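Local coordinates for protein aspartate semialdehyde dehydrogenase (Francisella tularensis subsp. tularensis, PDB 4WOJ) that probably catalyses, as a homodimer, the NADPH-dependent reductive dephosphorylation of L-aspartyl-4-phosphate to L-aspartate-semialdehyde in lysine, methionine and threonine biosynthesis, at residues Val10-Trp15 and Ile74-Gln79; Phe40-Gln45 and Gly58-Ala63; Val304-Asn309 and Ile329-Ile334. One frame throughout, in Å; residues are numbered along the deposited sequence.

Interaction 1 of 3, residues Val10-Trp15 and Ile74-Gln79; sequences VGFIGW and ILLSCQ
V10, G11, F12 and I13 pair one to one with I74, L75, L76 and S77, joining two adjacent inner strands of the Rossmann-type NAD-binding domain. Their directions differ by only 17°, and the backbone bonds alternate as parallel pairing requires: G11 N donates to I74 O (2.8 Å), L76 N to G11 O, I13 N to L76 O, and C78 N to I13 O (2.8 Å).

This strand half is the tight one, and all its residues are buried. On the face carrying V10, F12, I74 and L76, the valine and isoleucine lie side by side, while ring atom CD1 of F12 meets CB of L76 at 4.1 Å in an oblique approach. Helix 18-30 covers F12 and L76, and helix 354-369 covers V10 and I74. On the opposite face L75 leans over the side-chain-free G11, its CD2 being 3.9 Å from G11 CA; I13 CD1 reaches L75 CB at 4.1 Å, and F41 of the neighbouring strand 36-42 packs on both I13 and L75.

Beyond S77 the contact opens toward solvent: G14 and C78 are partly exposed and Q79 is exposed. G14 turns with a positive phi of 99°, and its CA comes to 3.7 Å from C78 C. G14, just past the strand, opens the glycine-rich turn that leads into helix 18-30 and in relatives lies against the dinucleotide; no cofactor is bound here. S77 holds the second turn: a chi1 of -177° carries OG over toward its own carbonyl side, where it accepts from Q79 N at 3.0 Å, an ST turn. The bent Q79 side chain then crosses I13 at about a right angle, its OE1 resting 3.6 Å from I13 CG2.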
# COMPACT_ATOMS: atom_id res chain seq x y z
N VAL B 10 21.36 31.07 16.03
CA VAL B 10 20.37 30.04 15.72
C VAL B 10 20.53 28.86 16.64
O VAL B 10 21.61 28.28 16.73
CB VAL B 10 20.50 29.52 14.28
CG1 VAL B 10 19.25 28.75 13.90
CG2 VAL B 10 20.73 30.67 13.32
N GLY B 11 19.42 28.50 17.28
CA GLY B 11 19.40 27.39 18.24
C GLY B 11 18.70 26.20 17.63
O GLY B 11 17.74 26.36 16.89
N PHE B 12 19.20 25.01 17.93
CA PHE B 12 18.66 23.78 17.37
C PHE B 12 18.15 22.85 18.47
O PHE B 12 18.91 22.41 19.33
CB PHE B 12 19.73 23.08 16.51
CG PHE B 12 20.13 23.88 15.32
CD1 PHE B 12 19.38 23.81 14.13
CD2 PHE B 12 21.20 24.76 15.39
CE1 PHE B 12 19.73 24.59 13.03
CE2 PHE B 12 21.56 25.53 14.29
CZ PHE B 12 20.82 25.46 13.11
N ILE B 13 16.84 22.57 18.42
CA ILE B 13 16.23 21.53 19.25
C ILE B 13 15.76 20.36 18.37
O ILE B 13 15.31 20.58 17.27
CB ILE B 13 15.05 22.07 20.08
CG1 ILE B 13 15.36 23.48 20.60
CG2 ILE B 13 14.78 21.15 21.26
CD1 ILE B 13 14.85 24.61 19.74
N GLY B 14 15.89 19.13 18.83
CA GLY B 14 15.43 17.96 18.06
C GLY B 14 16.51 17.22 17.28
O GLY B 14 16.23 16.20 16.63
N TRP B 15 17.75 17.71 17.37
CA TRP B 15 18.82 17.29 16.44
C TRP B 15 19.31 15.85 16.60
O TRP B 15 19.97 15.32 15.71
CB TRP B 15 20.01 18.25 16.51
CG TRP B 15 20.50 18.49 17.87
CD1 TRP B 15 20.12 19.50 18.71
CD2 TRP B 15 21.44 17.70 18.58
NE1 TRP B 15 20.77 19.39 19.91
CE2 TRP B 15 21.60 18.30 19.85
CE3 TRP B 15 22.17 16.55 18.26
CZ2 TRP B 15 22.46 17.78 20.80
CZ3 TRP B 15 23.02 16.03 19.20
CH2 TRP B 15 23.17 16.65 20.46
N ILE B 74 16.68 32.83 16.21
CA ILE B 74 15.92 31.83 15.50
C ILE B 74 16.10 30.50 16.22
O ILE B 74 17.22 30.10 16.53
CB ILE B 74 16.42 31.65 14.05
CG1 ILE B 74 16.31 32.96 13.26
CG2 ILE B 74 15.63 30.55 13.33
CD1 ILE B 74 16.73 32.84 11.80
N LEU B 75 15.00 29.80 16.43
CA LEU B 75 15.03 28.45 16.99
C LEU B 75 14.40 27.49 16.00
O LEU B 75 13.43 27.83 15.32
CB LEU B 75 14.28 28.40 18.31
CG LEU B 75 14.85 29.29 19.42
CD1 LEU B 75 13.85 29.39 20.55
CD2 LEU B 75 16.19 28.74 19.92
N LEU B 76 14.98 26.30 15.90
CA LEU B 76 14.52 25.31 14.95
C LEU B 76 14.32 23.95 15.63
O LEU B 76 15.29 23.28 16.04
CB LEU B 76 15.52 25.19 13.80
CG LEU B 76 14.96 24.57 12.53
CD1 LEU B 76 15.83 25.01 11.36
CD2 LEU B 76 14.91 23.05 12.64
N SER B 77 13.05 23.54 15.74
CA SER B 77 12.70 22.35 16.53
C SER B 77 12.27 21.17 15.67
O SER B 77 11.40 21.31 14.83
CB SER B 77 11.59 22.66 17.54
OG SER B 77 11.33 21.52 18.34
N CYS B 78 12.93 20.04 15.88
CA CYS B 78 12.45 18.75 15.41
C CYS B 78 12.02 17.93 16.63
O CYS B 78 11.95 16.70 16.57
CB CYS B 78 13.57 18.01 14.68
SG CYS B 78 14.24 18.92 13.29
N GLN B 79 11.73 18.61 17.72
CA GLN B 79 11.56 17.93 18.99
C GLN B 79 10.25 17.18 19.04
O GLN B 79 10.21 16.01 19.44
CB GLN B 79 11.65 18.92 20.16
CG GLN B 79 11.80 18.26 21.53
CD GLN B 79 12.94 17.28 21.58
OE1 GLN B 79 14.08 17.65 21.36
NE2 GLN B 79 12.64 16.03 21.87

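Interaction 2 of 3, residues Phe40-Gln45 and Gly58-Ala63; sequences FFSTSQ and GALQDA
F41 and Q61 form a parallel bridge between strand 36-42 and the very short strand 61-62, which lies outermost within this chain on one side of the Rossmann-type parallel sheet. The pairing rests on three backbone bonds: Q61 N to F40 O, rather long at 3.2 Å, then S42 N to Q61 O, and A63 N to S42 O.

The F41 side chain shows how this margin is packed. Its CB sits 4.1 Å from A63 CA. A chi1 of -72° turns CG away from its own carbonyl carbon and lays the ring alongside the incoming strand. There CD2 presents the ring edge to D62 O, near the ring plane, at 3.3 Å. One atom further on, CE2 touches Q61 CB at 3.6 Å in an oblique approach. At the tip, CZ reaches Q61 OE1 at 4.0 Å, with the ring and the amide planes 76° apart. Helix 66-70, through Q68 and L69, also packs against this phenyl group.

L60 divides its two methyl groups between different neighbours: CD2 lies 3.7 Å from F40 CB, whereas CD1 lies 3.4 Å from Q45 O, where the first segment curls back over it. S42 OG, beside L60 CD1, bonds to R16; farther along, D62 OD1 takes the backbone N of Y64. At the exposed T43 the hydroxyl OG1 lies 3.5 Å from CB of the buried A63.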
# COMPACT_ATOMS: atom_id res chain seq x y z
N PHE B 40 23.31 24.47 20.31
CA PHE B 40 22.67 23.18 20.28
C PHE B 40 22.05 22.85 21.61
O PHE B 40 22.74 22.68 22.61
CB PHE B 40 23.70 22.12 19.84
CG PHE B 40 23.98 22.17 18.38
CD1 PHE B 40 23.10 21.59 17.47
CD2 PHE B 40 25.05 22.91 17.89
CE1 PHE B 40 23.33 21.67 16.11
CE2 PHE B 40 25.26 23.02 16.53
CZ PHE B 40 24.40 22.39 15.64
N PHE B 41 20.72 22.75 21.61
CA PHE B 41 19.95 22.55 22.83
C PHE B 41 19.64 21.10 23.09
O PHE B 41 19.57 20.27 22.18
CB PHE B 41 18.66 23.33 22.78
CG PHE B 41 18.87 24.78 22.93
CD1 PHE B 41 19.04 25.58 21.83
CD2 PHE B 41 18.93 25.35 24.20
CE1 PHE B 41 19.22 26.95 21.98
CE2 PHE B 41 19.13 26.71 24.36
CZ PHE B 41 19.27 27.51 23.24
N SER B 42 19.47 20.80 24.37
CA SER B 42 19.40 19.42 24.78
C SER B 42 18.55 19.30 26.01
O SER B 42 18.24 20.28 26.68
CB SER B 42 20.80 18.86 25.03
OG SER B 42 20.82 17.47 24.82
N THR B 43 18.14 18.07 26.25
CA THR B 43 17.42 17.75 27.48
C THR B 43 18.14 16.70 28.28
O THR B 43 17.52 16.05 29.10
CB THR B 43 15.99 17.26 27.18
OG1 THR B 43 15.37 18.14 26.24
CG2 THR B 43 15.16 17.19 28.47
N SER B 44 19.42 16.49 28.08
CA SER B 44 20.11 15.59 28.99
C SER B 44 21.50 16.04 29.34
O SER B 44 21.75 16.46 30.47
CB SER B 44 20.12 14.13 28.48
OG SER B 44 21.00 13.92 27.40
N GLN B 45 22.41 15.95 28.39
CA GLN B 45 23.81 16.16 28.69
C GLN B 45 24.16 17.62 28.61
O GLN B 45 25.06 18.02 27.87
CB GLN B 45 24.68 15.38 27.68
CG GLN B 45 24.84 13.90 28.00
CD GLN B 45 25.70 13.66 29.24
OE1 GLN B 45 26.14 14.60 29.90
NE2 GLN B 45 25.96 12.39 29.55
N GLY B 58 30.40 24.57 20.86
CA GLY B 58 30.52 24.62 22.31
C GLY B 58 29.64 23.64 23.05
O GLY B 58 29.38 22.53 22.60
N ALA B 59 29.21 24.06 24.23
CA ALA B 59 28.48 23.20 25.15
C ALA B 59 26.99 23.18 24.85
O ALA B 59 26.43 24.16 24.35
CB ALA B 59 28.68 23.68 26.57
N LEU B 60 26.36 22.06 25.18
CA LEU B 60 24.92 21.92 25.01
C LEU B 60 24.20 22.74 26.05
O LEU B 60 24.47 22.62 27.23
CB LEU B 60 24.48 20.47 25.13
CG LEU B 60 25.09 19.52 24.12
CD1 LEU B 60 24.70 18.10 24.47
CD2 LEU B 60 24.66 19.91 22.71
N GLN B 61 23.29 23.58 25.59
CA GLN B 61 22.45 24.35 26.48
C GLN B 61 21.16 23.59 26.76
O GLN B 61 20.91 22.55 26.17
CB GLN B 61 22.24 25.76 25.91
CG GLN B 61 23.52 26.58 26.04
CD GLN B 61 23.45 27.95 25.40
OE1 GLN B 61 22.40 28.64 25.40
NE2 GLN B 61 24.57 28.37 24.83
N ASP B 62 20.36 24.11 27.68
CA ASP B 62 19.14 23.46 28.18
C ASP B 62 17.91 23.79 27.32
O ASP B 62 17.56 24.96 27.14
CB ASP B 62 18.91 23.88 29.65
CG ASP B 62 17.70 23.21 30.32
OD1 ASP B 62 17.05 22.28 29.76
OD2 ASP B 62 17.41 23.62 31.46
N ALA B 63 17.28 22.74 26.79
CA ALA B 63 16.10 22.87 25.92
C ALA B 63 14.98 23.62 26.62
O ALA B 63 14.29 24.44 26.02
CB ALA B 63 15.63 21.51 25.46

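Interaction 3 of 3, residues Val304-Asn309 and Ile329-Ile334; sequences VKVIDN and IAIGRI. With NA (sodium ion), chain F.
V304, K305 and V306 pair with I329, A330 and I331 as parallel strands at the margin of the mixed sheet of the dimerisation domain, strand 304-307 being outermost within the chain. Helices 311-317 and 320-323 link the two strands, a beta-alpha-beta connection.

Backbone bonds come first. K305 N donates to I329 O (2.8 Å), I331 N to K305 O, and I307 N to I331 O. The strand directions differ by 31°, and the direct pairing then fails: I307 O and R333 N are 4.2 Å apart. Water 1 fills the gap, donating to I307 O and accepting from R333 N at 2.9 Å, while water 2 also donates to I307 O and is only weakly linked to I334 N.

Apolar contacts are richest around V304 and V306. V304 CG1 meets I331 CG2 at 4.0 Å, and V306 CG1 meets I334 CD1, also at 4.0 Å, those side chains crossing at about a right angle. Helix 290-298 covers this group through I297 and I290. On the other face of the sheet I307 CG1 touches A330 CB. I329 packs on helix 141-149, its side chain about 9 Å from that of the predicted proton acceptor H276.

On the outer strand V306 O, at 2.0 Å, and water 3 bind the modelled sodium; so short a distance leaves the ion's identity doubtful.

Charged and amide groups finish the contact at the dimer interface. R333 makes a salt bridge from NH2 to E244 and hydrogen bonds to the carbonyl oxygens of P230 and G239, all of the second subunit, and N309 ND2 also bonds that G239. With CG anti to the backbone N (chi1 -166°), N309 extends toward R333; their flat groups lie 24° from coplanar, and R333 NE donates in the guanidinium plane to N309 OD1 at 2.7 Å.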
# COMPACT_ATOMS: atom_id res chain seq x y z
N VAL B 304 11.31 16.68 -9.03
CA VAL B 304 10.37 15.77 -9.68
C VAL B 304 11.13 14.89 -10.66
O VAL B 304 11.84 15.38 -11.49
CB VAL B 304 9.27 16.55 -10.43
CG1 VAL B 304 8.45 15.66 -11.33
CG2 VAL B 304 8.35 17.20 -9.43
N LYS B 305 10.96 13.58 -10.56
CA LYS B 305 11.69 12.65 -11.41
C LYS B 305 10.71 11.71 -12.03
O LYS B 305 10.13 10.86 -11.36
CB LYS B 305 12.70 11.89 -10.57
CG LYS B 305 13.52 10.93 -11.36
CD LYS B 305 14.68 10.42 -10.50
CE LYS B 305 15.77 9.79 -11.36
NZ LYS B 305 15.44 8.35 -11.54
N VAL B 306 10.49 11.87 -13.32
CA VAL B 306 9.50 11.04 -13.97
C VAL B 306 10.09 9.68 -14.32
O VAL B 306 11.21 9.57 -14.76
CB VAL B 306 8.93 11.69 -15.19
CG1 VAL B 306 8.03 10.73 -15.91
CG2 VAL B 306 8.17 12.94 -14.77
N ILE B 307 9.31 8.65 -14.06
CA ILE B 307 9.72 7.30 -14.27
C ILE B 307 8.80 6.75 -15.33
O ILE B 307 7.60 6.66 -15.13
CB ILE B 307 9.54 6.48 -13.00
CG1 ILE B 307 10.28 7.13 -11.86
CG2 ILE B 307 10.05 5.09 -13.19
CD1 ILE B 307 11.75 7.41 -12.13
N ASP B 308 9.39 6.35 -16.44
CA ASP B 308 8.66 5.92 -17.61
C ASP B 308 7.85 4.68 -17.29
O ASP B 308 8.28 3.80 -16.55
CB ASP B 308 9.68 5.69 -18.74
CG ASP B 308 9.07 5.08 -19.96
OD1 ASP B 308 8.22 5.73 -20.60
OD2 ASP B 308 9.43 3.93 -20.29
N ASN B 309 6.66 4.63 -17.87
CA ASN B 309 5.67 3.65 -17.49
C ASN B 309 5.93 2.32 -18.14
O ASN B 309 5.20 1.90 -19.03
CB ASN B 309 4.28 4.16 -17.86
CG ASN B 309 3.16 3.38 -17.21
OD1 ASN B 309 3.37 2.62 -16.26
ND2 ASN B 309 1.98 3.56 -17.71
N ILE B 329 11.81 13.09 -5.96
CA ILE B 329 10.38 12.87 -5.85
C ILE B 329 10.08 12.01 -7.08
O ILE B 329 9.88 12.53 -8.19
CB ILE B 329 9.61 14.24 -5.90
CG1 ILE B 329 10.09 15.13 -4.76
CG2 ILE B 329 8.11 14.06 -5.81
CD1 ILE B 329 9.95 14.48 -3.39
N ALA B 330 10.11 10.70 -6.93
CA ALA B 330 9.83 9.86 -8.08
C ALA B 330 8.30 9.77 -8.32
O ALA B 330 7.48 9.79 -7.40
CB ALA B 330 10.43 8.49 -7.91
N ILE B 331 7.92 9.73 -9.58
CA ILE B 331 6.51 9.69 -9.94
C ILE B 331 6.32 9.02 -11.26
O ILE B 331 6.97 9.36 -12.24
CB ILE B 331 5.92 11.09 -9.99
CG1 ILE B 331 4.50 11.05 -10.63
CG2 ILE B 331 6.84 12.02 -10.72
CD1 ILE B 331 3.74 12.31 -10.42
N GLY B 332 5.48 8.02 -11.28
CA GLY B 332 5.36 7.16 -12.45
C GLY B 332 4.01 6.52 -12.57
O GLY B 332 3.10 6.89 -11.89
N ARG B 333 3.91 5.56 -13.47
CA ARG B 333 2.69 4.87 -13.74
C ARG B 333 1.64 5.92 -14.16
O ARG B 333 0.46 5.76 -13.93
CB ARG B 333 2.24 4.05 -12.53
CG ARG B 333 3.23 2.99 -12.06
CD ARG B 333 3.53 1.90 -13.08
NE ARG B 333 2.37 1.61 -13.92
CZ ARG B 333 1.35 0.81 -13.61
NH1 ARG B 333 1.28 0.19 -12.44
NH2 ARG B 333 0.35 0.63 -14.49
N ILE B 334 2.10 6.98 -14.80
CA ILE B 334 1.26 8.08 -15.20
C ILE B 334 0.39 7.64 -16.37
O ILE B 334 0.87 7.38 -17.44
CB ILE B 334 2.08 9.32 -15.60
CG1 ILE B 334 2.92 9.81 -14.41
CG2 ILE B 334 1.15 10.43 -16.09
CD1 ILE B 334 4.15 10.61 -14.79
NA NA F . 12.39 10.05 -16.25
O HOH W 1 6.40 4.18 -13.75
O HOH W 2 5.15 7.31 -16.24
O HOH W 3 13.79 9.01 -14.92

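How the interactions relate
Interactions 1 and 2 belong to one parallel sheet: strand 8-13 of the first neighbours strand 36-42 of the second, and W15 NE1 lies 2.7 Å from F41 O, a probable hydrogen bond. Along the chain, interaction 2 is nested within the loop closed by interaction 1. Interaction 1 is a buried contact between inner strands, whereas interaction 2 is partly buried at the sheet margin, with fewer backbone bonds. Interaction 3 is separate, its centre about 34 Å from that of interaction 1, in the dimerisation domain. Also parallel at a margin, it is nevertheless largely buried, and it adds bridging waters, a modelled ion and an arginine-asparagine pair facing the second subunit.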